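Local structure of formate dehydrogenase (Staphylococcus aureus, 6TTB) at residues H83-F95 with K107-G120. The protein probably catalyses the NAD-dependent oxidation of formate to carbon dioxide, passing a hydride to the nicotinamide ring of the cofactor. Sequence-based numbering, arbitrary orientation.
Sequences HLPDMDVIISAPF and KAPNLKLAITAGVG. With NAD (nicotinamide-adenine-dinucleotide), chain C.
Ile91 and Ile115 lie alongside one another, and their CD1 methyls meet at 3.7 Å. Each has CG1 beside its backbone N (chi1 -64° and -50°) and an extended tail, so the two side chains run the same course. Val89 joins them on this face, its CG2 against Leu113 CB and its CG1 reaching Ile115 CD1; helix 330-348 packs on Val89, Leu113 and Ile115. On the other face Ile90 sets CG2 against Ala114 CB (3.6 Å), while its CG1 branch leads away. Strands 89-92 and 113-116 are parallel neighbours, the two strands of a right-handed beta-alpha-beta crossover through helix 102-106, in the five-stranded domain that accompanies the Rossmann-type NAD-binding domain in this dehydrogenase family. Ile90 spans the pairing, its N donating to Leu113 O (2.9 Å) and its O accepting from Ile115 N (2.8 Å). Met87 runs beside Leu111 and its CE touches both leucine methyls. Lys112 bends at its far end to bring NZ to Asp88 OD2 in a salt bridge, on the anti side and somewhat out of the carboxylate plane; NZ also donates to Asn110 O, and Asp88 OD1 is taken by Lys34 N. Beyond the strands, Pro94 CD sits over one face of the Phe95 ring and Pro94 CG approaches Val119 O. The nicotinamide O7N lies at the ring's edge, 3.4 Å from Phe95 CE1, and Val119 CG1 touches NAD C6N at 3.7 Å.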
loop_
_atom_site.group_PDB
_atom_site.type_symbol
_atom_site.label_atom_id
_atom_site.label_comp_id
_atom_site.label_asym_id
_atom_site.label_seq_id
_atom_site.Cartn_x
_atom_site.Cartn_y
_atom_site.Cartn_z
ATOM N N HIS A 83 -15.665 38.652 7.945
ATOM C CA HIS A 83 -15.379 38.337 9.337
ATOM C C HIS A 83 -13.997 38.878 9.699
ATOM O O HIS A 83 -13.656 39.113 10.881
ATOM C CB HIS A 83 -15.565 36.842 9.585
ATOM C CG HIS A 83 -17.001 36.446 9.730
ATOM N ND1 HIS A 83 -17.751 36.762 10.876
ATOM C CD2 HIS A 83 -17.846 35.776 8.899
ATOM C CE1 HIS A 83 -18.991 36.326 10.727
ATOM N NE2 HIS A 83 -19.075 35.719 9.517
ATOM N N LEU A 84 -13.241 39.150 8.650
ATOM C CA LEU A 84 -11.920 39.684 8.770
ATOM C C LEU A 84 -11.902 40.907 9.714
ATOM O O LEU A 84 -10.896 41.140 10.420
ATOM C CB LEU A 84 -11.575 40.067 7.342
ATOM C CG LEU A 84 -10.470 39.256 6.684
ATOM C CD1 LEU A 84 -10.207 37.936 7.408
ATOM C CD2 LEU A 84 -10.746 39.064 5.228
ATOM N N PRO A 85 -12.923 41.837 9.640
ATOM C CA PRO A 85 -12.932 43.044 10.480
ATOM C C PRO A 85 -12.921 42.779 11.965
ATOM O O PRO A 85 -12.641 43.700 12.744
ATOM C CB PRO A 85 -14.237 43.756 10.116
ATOM C CG PRO A 85 -14.431 43.358 8.673
ATOM C CD PRO A 85 -13.966 41.908 8.591
ATOM N N ASP A 86 -13.258 41.535 12.370
ATOM C CA ASP A 86 -13.564 41.321 13.775
ATOM C C ASP A 86 -13.139 39.941 14.265
ATOM O O ASP A 86 -12.993 39.727 15.454
ATOM C CB ASP A 86 -14.986 41.737 14.143
ATOM C CG ASP A 86 -16.021 41.402 13.081
ATOM O OD1 ASP A 86 -15.627 40.769 12.065
ATOM O OD2 ASP A 86 -17.235 41.716 13.304
ATOM N N MET A 87 -12.801 39.049 13.370
ATOM C CA MET A 87 -12.343 37.782 13.896
ATOM C C MET A 87 -11.146 37.994 14.834
ATOM O O MET A 87 -10.241 38.762 14.537
ATOM C CB MET A 87 -12.005 36.815 12.774
ATOM C CG MET A 87 -10.793 37.165 12.030
ATOM S SD MET A 87 -10.520 35.996 10.635
ATOM C CE MET A 87 -8.781 36.338 10.410
ATOM N N ASP A 88 -11.177 37.318 15.990
ATOM C CA ASP A 88 -10.103 37.366 16.986
ATOM C C ASP A 88 -9.124 36.212 16.739
ATOM O O ASP A 88 -7.931 36.309 17.031
ATOM C CB ASP A 88 -10.668 37.178 18.385
ATOM C CG ASP A 88 -11.242 38.442 18.975
ATOM O OD1 ASP A 88 -12.463 38.728 18.737
ATOM O OD2 ASP A 88 -10.502 39.101 19.688
ATOM N N VAL A 89 -9.655 35.110 16.214
ATOM C CA VAL A 89 -8.902 33.880 16.049
ATOM C C VAL A 89 -9.463 33.153 14.838
ATOM O O VAL A 89 -10.688 32.961 14.720
ATOM C CB VAL A 89 -9.007 32.966 17.292
ATOM C CG1 VAL A 89 -8.381 31.619 17.004
ATOM C CG2 VAL A 89 -8.417 33.592 18.558
ATOM N N ILE A 90 -8.572 32.754 13.934
ATOM C CA ILE A 90 -9.005 31.965 12.802
ATOM C C ILE A 90 -8.524 30.518 13.008
ATOM O O ILE A 90 -7.474 30.263 13.663
ATOM C CB ILE A 90 -8.461 32.560 11.506
ATOM C CG1 ILE A 90 -8.954 31.797 10.273
ATOM C CG2 ILE A 90 -6.922 32.664 11.554
ATOM C CD1 ILE A 90 -10.397 32.118 9.887
ATOM N N ILE A 91 -9.316 29.574 12.459
ATOM C CA ILE A 91 -9.000 28.173 12.621
ATOM C C ILE A 91 -9.268 27.422 11.323
ATOM O O ILE A 91 -10.342 27.551 10.744
ATOM C CB ILE A 91 -9.787 27.584 13.802
ATOM C CG1 ILE A 91 -9.372 28.246 15.136
ATOM C CG2 ILE A 91 -9.515 26.117 13.853
ATOM C CD1 ILE A 91 -10.234 27.833 16.378
ATOM N N SER A 92 -8.307 26.606 10.896
ATOM C CA SER A 92 -8.555 25.688 9.783
ATOM C C SER A 92 -7.535 24.549 9.788
ATOM O O SER A 92 -6.567 24.596 10.544
ATOM C CB SER A 92 -8.522 26.395 8.454
ATOM O OG SER A 92 -7.193 26.741 8.147
ATOM N N ALA A 93 -7.765 23.550 8.908
ATOM C CA ALA A 93 -6.892 22.401 8.764
ATOM C C ALA A 93 -6.136 22.500 7.450
ATOM O O ALA A 93 -6.633 23.052 6.469
ATOM C CB ALA A 93 -7.721 21.169 8.800
ATOM N N PRO A 94 -4.941 21.910 7.355
ATOM C CA PRO A 94 -4.155 21.984 6.125
ATOM C C PRO A 94 -4.855 21.274 4.957
ATOM O O PRO A 94 -4.643 21.614 3.775
ATOM C CB PRO A 94 -2.819 21.267 6.420
ATOM C CG PRO A 94 -2.884 20.898 7.935
ATOM C CD PRO A 94 -4.310 21.121 8.408
ATOM N N PHE A 95 -5.705 20.287 5.316
ATOM C CA PHE A 95 -6.463 19.509 4.368
ATOM C C PHE A 95 -7.474 20.395 3.636
ATOM O O PHE A 95 -7.994 20.027 2.587
ATOM C CB PHE A 95 -7.107 18.338 5.088
ATOM C CG PHE A 95 -6.329 17.799 6.254
ATOM C CD1 PHE A 95 -5.108 17.125 6.074
ATOM C CD2 PHE A 95 -6.867 17.851 7.541
ATOM C CE1 PHE A 95 -4.439 16.567 7.163
ATOM C CE2 PHE A 95 -6.169 17.329 8.629
ATOM C CZ PHE A 95 -4.969 16.683 8.431
ATOM N N LYS A 107 -6.468 43.321 6.627
ATOM C CA LYS A 107 -7.900 43.511 6.852
ATOM C C LYS A 107 -8.365 43.028 8.241
ATOM O O LYS A 107 -9.514 43.265 8.606
ATOM C CB LYS A 107 -8.706 42.737 5.803
ATOM C CG LYS A 107 -9.488 43.581 4.801
ATOM C CD LYS A 107 -8.807 43.741 3.436
ATOM C CE LYS A 107 -9.750 43.705 2.238
ATOM N NZ LYS A 107 -10.069 42.314 1.801
ATOM N N ALA A 108 -7.510 42.314 8.993
ATOM C CA ALA A 108 -7.978 41.711 10.242
ATOM C C ALA A 108 -7.286 42.348 11.458
ATOM O O ALA A 108 -6.500 41.725 12.170
ATOM C CB ALA A 108 -7.802 40.224 10.216
ATOM N N PRO A 109 -7.708 43.562 11.840
ATOM C CA PRO A 109 -7.143 44.244 12.979
ATOM C C PRO A 109 -7.487 43.609 14.308
ATOM O O PRO A 109 -7.123 44.123 15.371
ATOM C CB PRO A 109 -7.854 45.625 12.883
ATOM C CG PRO A 109 -9.190 45.344 12.235
ATOM C CD PRO A 109 -8.799 44.320 11.206
ATOM N N ASN A 110 -8.244 42.524 14.295
ATOM C CA ASN A 110 -8.571 41.979 15.611
ATOM C C ASN A 110 -7.834 40.665 15.875
ATOM O O ASN A 110 -7.906 40.105 16.965
ATOM C CB ASN A 110 -10.074 41.947 15.850
ATOM C CG ASN A 110 -10.603 43.344 16.022
ATOM O OD1 ASN A 110 -10.763 43.814 17.151
ATOM N ND2 ASN A 110 -10.718 44.062 14.913
ATOM N N LEU A 111 -7.120 40.209 14.873
ATOM C CA LEU A 111 -6.785 38.809 14.797
ATOM C C LEU A 111 -5.466 38.581 15.552
ATOM O O LEU A 111 -4.537 39.356 15.469
ATOM C CB LEU A 111 -6.655 38.480 13.320
ATOM C CG LEU A 111 -5.888 37.216 13.015
ATOM C CD1 LEU A 111 -6.715 36.006 13.391
ATOM C CD2 LEU A 111 -5.518 37.186 11.563
ATOM N N LYS A 112 -5.418 37.549 16.339
ATOM C CA LYS A 112 -4.364 37.462 17.305
ATOM C C LYS A 112 -3.773 36.078 17.194
ATOM O O LYS A 112 -2.568 35.889 17.425
ATOM C CB LYS A 112 -4.926 37.773 18.693
ATOM C CG LYS A 112 -5.438 39.208 18.907
ATOM C CD LYS A 112 -5.979 39.432 20.348
ATOM C CE LYS A 112 -7.487 39.197 20.538
ATOM N NZ LYS A 112 -8.282 40.300 19.929
ATOM N N LEU A 113 -4.609 35.130 16.712
ATOM C CA LEU A 113 -4.233 33.711 16.766
ATOM C C LEU A 113 -4.786 32.964 15.559
ATOM O O LEU A 113 -6.003 32.953 15.279
ATOM C CB LEU A 113 -4.668 33.079 18.102
ATOM C CG LEU A 113 -4.075 31.695 18.404
ATOM C CD1 LEU A 113 -2.597 31.616 18.136
ATOM C CD2 LEU A 113 -4.425 31.170 19.844
ATOM N N ALA A 114 -3.859 32.391 14.811
ATOM C CA ALA A 114 -4.230 31.512 13.718
ATOM C C ALA A 114 -3.884 30.079 14.100
ATOM O O ALA A 114 -2.714 29.702 14.194
ATOM C CB ALA A 114 -3.516 31.935 12.464
ATOM N N ILE A 115 -4.917 29.290 14.363
ATOM C CA ILE A 115 -4.673 27.909 14.753
ATOM C C ILE A 115 -4.809 27.044 13.513
ATOM O O ILE A 115 -5.803 27.177 12.779
ATOM C CB ILE A 115 -5.690 27.482 15.813
ATOM C CG1 ILE A 115 -5.798 28.480 16.966
ATOM C CG2 ILE A 115 -5.396 26.079 16.302
ATOM C CD1 ILE A 115 -6.836 28.033 17.913
ATOM N N THR A 116 -3.822 26.175 13.309
ATOM C CA THR A 116 -3.886 25.132 12.319
ATOM C C THR A 116 -4.471 23.850 12.956
ATOM O O THR A 116 -3.770 23.095 13.635
ATOM C CB THR A 116 -2.473 24.824 11.792
ATOM O OG1 THR A 116 -1.781 25.956 11.214
ATOM C CG2 THR A 116 -2.456 23.649 10.859
ATOM N N ALA A 117 -5.736 23.536 12.648
ATOM C CA ALA A 117 -6.284 22.276 13.118
ATOM C C ALA A 117 -5.574 21.122 12.431
ATOM O O ALA A 117 -6.113 20.508 11.552
ATOM C CB ALA A 117 -7.795 22.197 12.920
ATOM N N GLY A 118 -4.435 20.758 12.943
ATOM C CA GLY A 118 -3.631 19.723 12.374
ATOM C C GLY A 118 -2.173 20.143 12.464
ATOM O O GLY A 118 -1.804 20.915 13.379
ATOM N N VAL A 119 -1.394 19.724 11.460
ATOM C CA VAL A 119 -0.039 20.176 11.313
ATOM C C VAL A 119 0.212 20.670 9.871
ATOM O O VAL A 119 0.004 19.950 8.892
ATOM C CB VAL A 119 0.898 19.036 11.755
ATOM C CG1 VAL A 119 2.277 19.146 11.131
ATOM C CG2 VAL A 119 1.005 19.050 13.272
ATOM N N GLY A 120 0.739 21.879 9.751
ATOM C CA GLY A 120 1.147 22.402 8.472
ATOM C C GLY A 120 0.500 23.753 8.235
ATOM O O GLY A 120 -0.713 23.839 7.996
HETATM P PA NAD C . 10.021 16.640 12.254
HETATM O O1A NAD C . 10.441 18.032 12.585
HETATM O O2A NAD C . 9.991 15.545 13.303
HETATM O O5B NAD C . 10.787 16.127 10.932
HETATM C C5B NAD C . 11.508 17.036 10.074
HETATM C C4B NAD C . 12.971 16.677 10.141
HETATM O O4B NAD C . 13.535 16.935 8.841
HETATM C C3B NAD C . 13.806 17.475 11.171
HETATM O O3B NAD C . 14.227 16.751 12.328
HETATM C C2B NAD C . 15.006 18.018 10.386
HETATM O O2B NAD C . 16.250 17.674 10.961
HETATM C C1B NAD C . 14.827 17.471 8.963
HETATM N N9A NAD C . 15.059 18.484 7.927
HETATM C C8A NAD C . 15.153 19.857 8.117
HETATM N N7A NAD C . 15.530 20.508 7.041
HETATM C C5A NAD C . 15.800 19.511 6.104
HETATM C C6A NAD C . 16.299 19.538 4.769
HETATM N N6A NAD C . 16.701 20.629 4.141
HETATM N N1A NAD C . 16.519 18.345 4.163
HETATM C C2A NAD C . 16.163 17.223 4.809
HETATM N N3A NAD C . 15.650 17.077 6.034
HETATM C C4A NAD C . 15.497 18.258 6.642
HETATM O O3 NAD C . 8.590 16.728 11.649
HETATM P PN NAD C . 7.681 15.477 11.433
HETATM O O1N NAD C . 6.721 15.454 12.593
HETATM O O2N NAD C . 8.539 14.273 11.174
HETATM O O5D NAD C . 6.918 15.916 10.073
HETATM C C5D NAD C . 7.453 15.486 8.784
HETATM C C4D NAD C . 6.761 16.284 7.735
HETATM O O4D NAD C . 5.501 15.634 7.442
HETATM C C3D NAD C . 6.447 17.727 8.196
HETATM O O3D NAD C . 7.207 18.703 7.498
HETATM C C2D NAD C . 4.932 17.869 8.022
HETATM O O2D NAD C . 4.496 19.012 7.297
HETATM C C1D NAD C . 4.492 16.609 7.299
HETATM N N1N NAD C . 3.243 16.120 7.903
HETATM C C2N NAD C . 2.098 15.907 7.075
HETATM C C3N NAD C . 0.888 15.435 7.631
HETATM C C7N NAD C . -0.234 14.925 6.725
HETATM O O7N NAD C . -1.391 14.963 7.140
HETATM N N7N NAD C . 0.077 14.426 5.512
HETATM C C4N NAD C . 0.777 15.411 9.070
HETATM C C5N NAD C . 1.911 15.659 9.873
HETATM C C6N NAD C . 3.125 16.041 9.270
#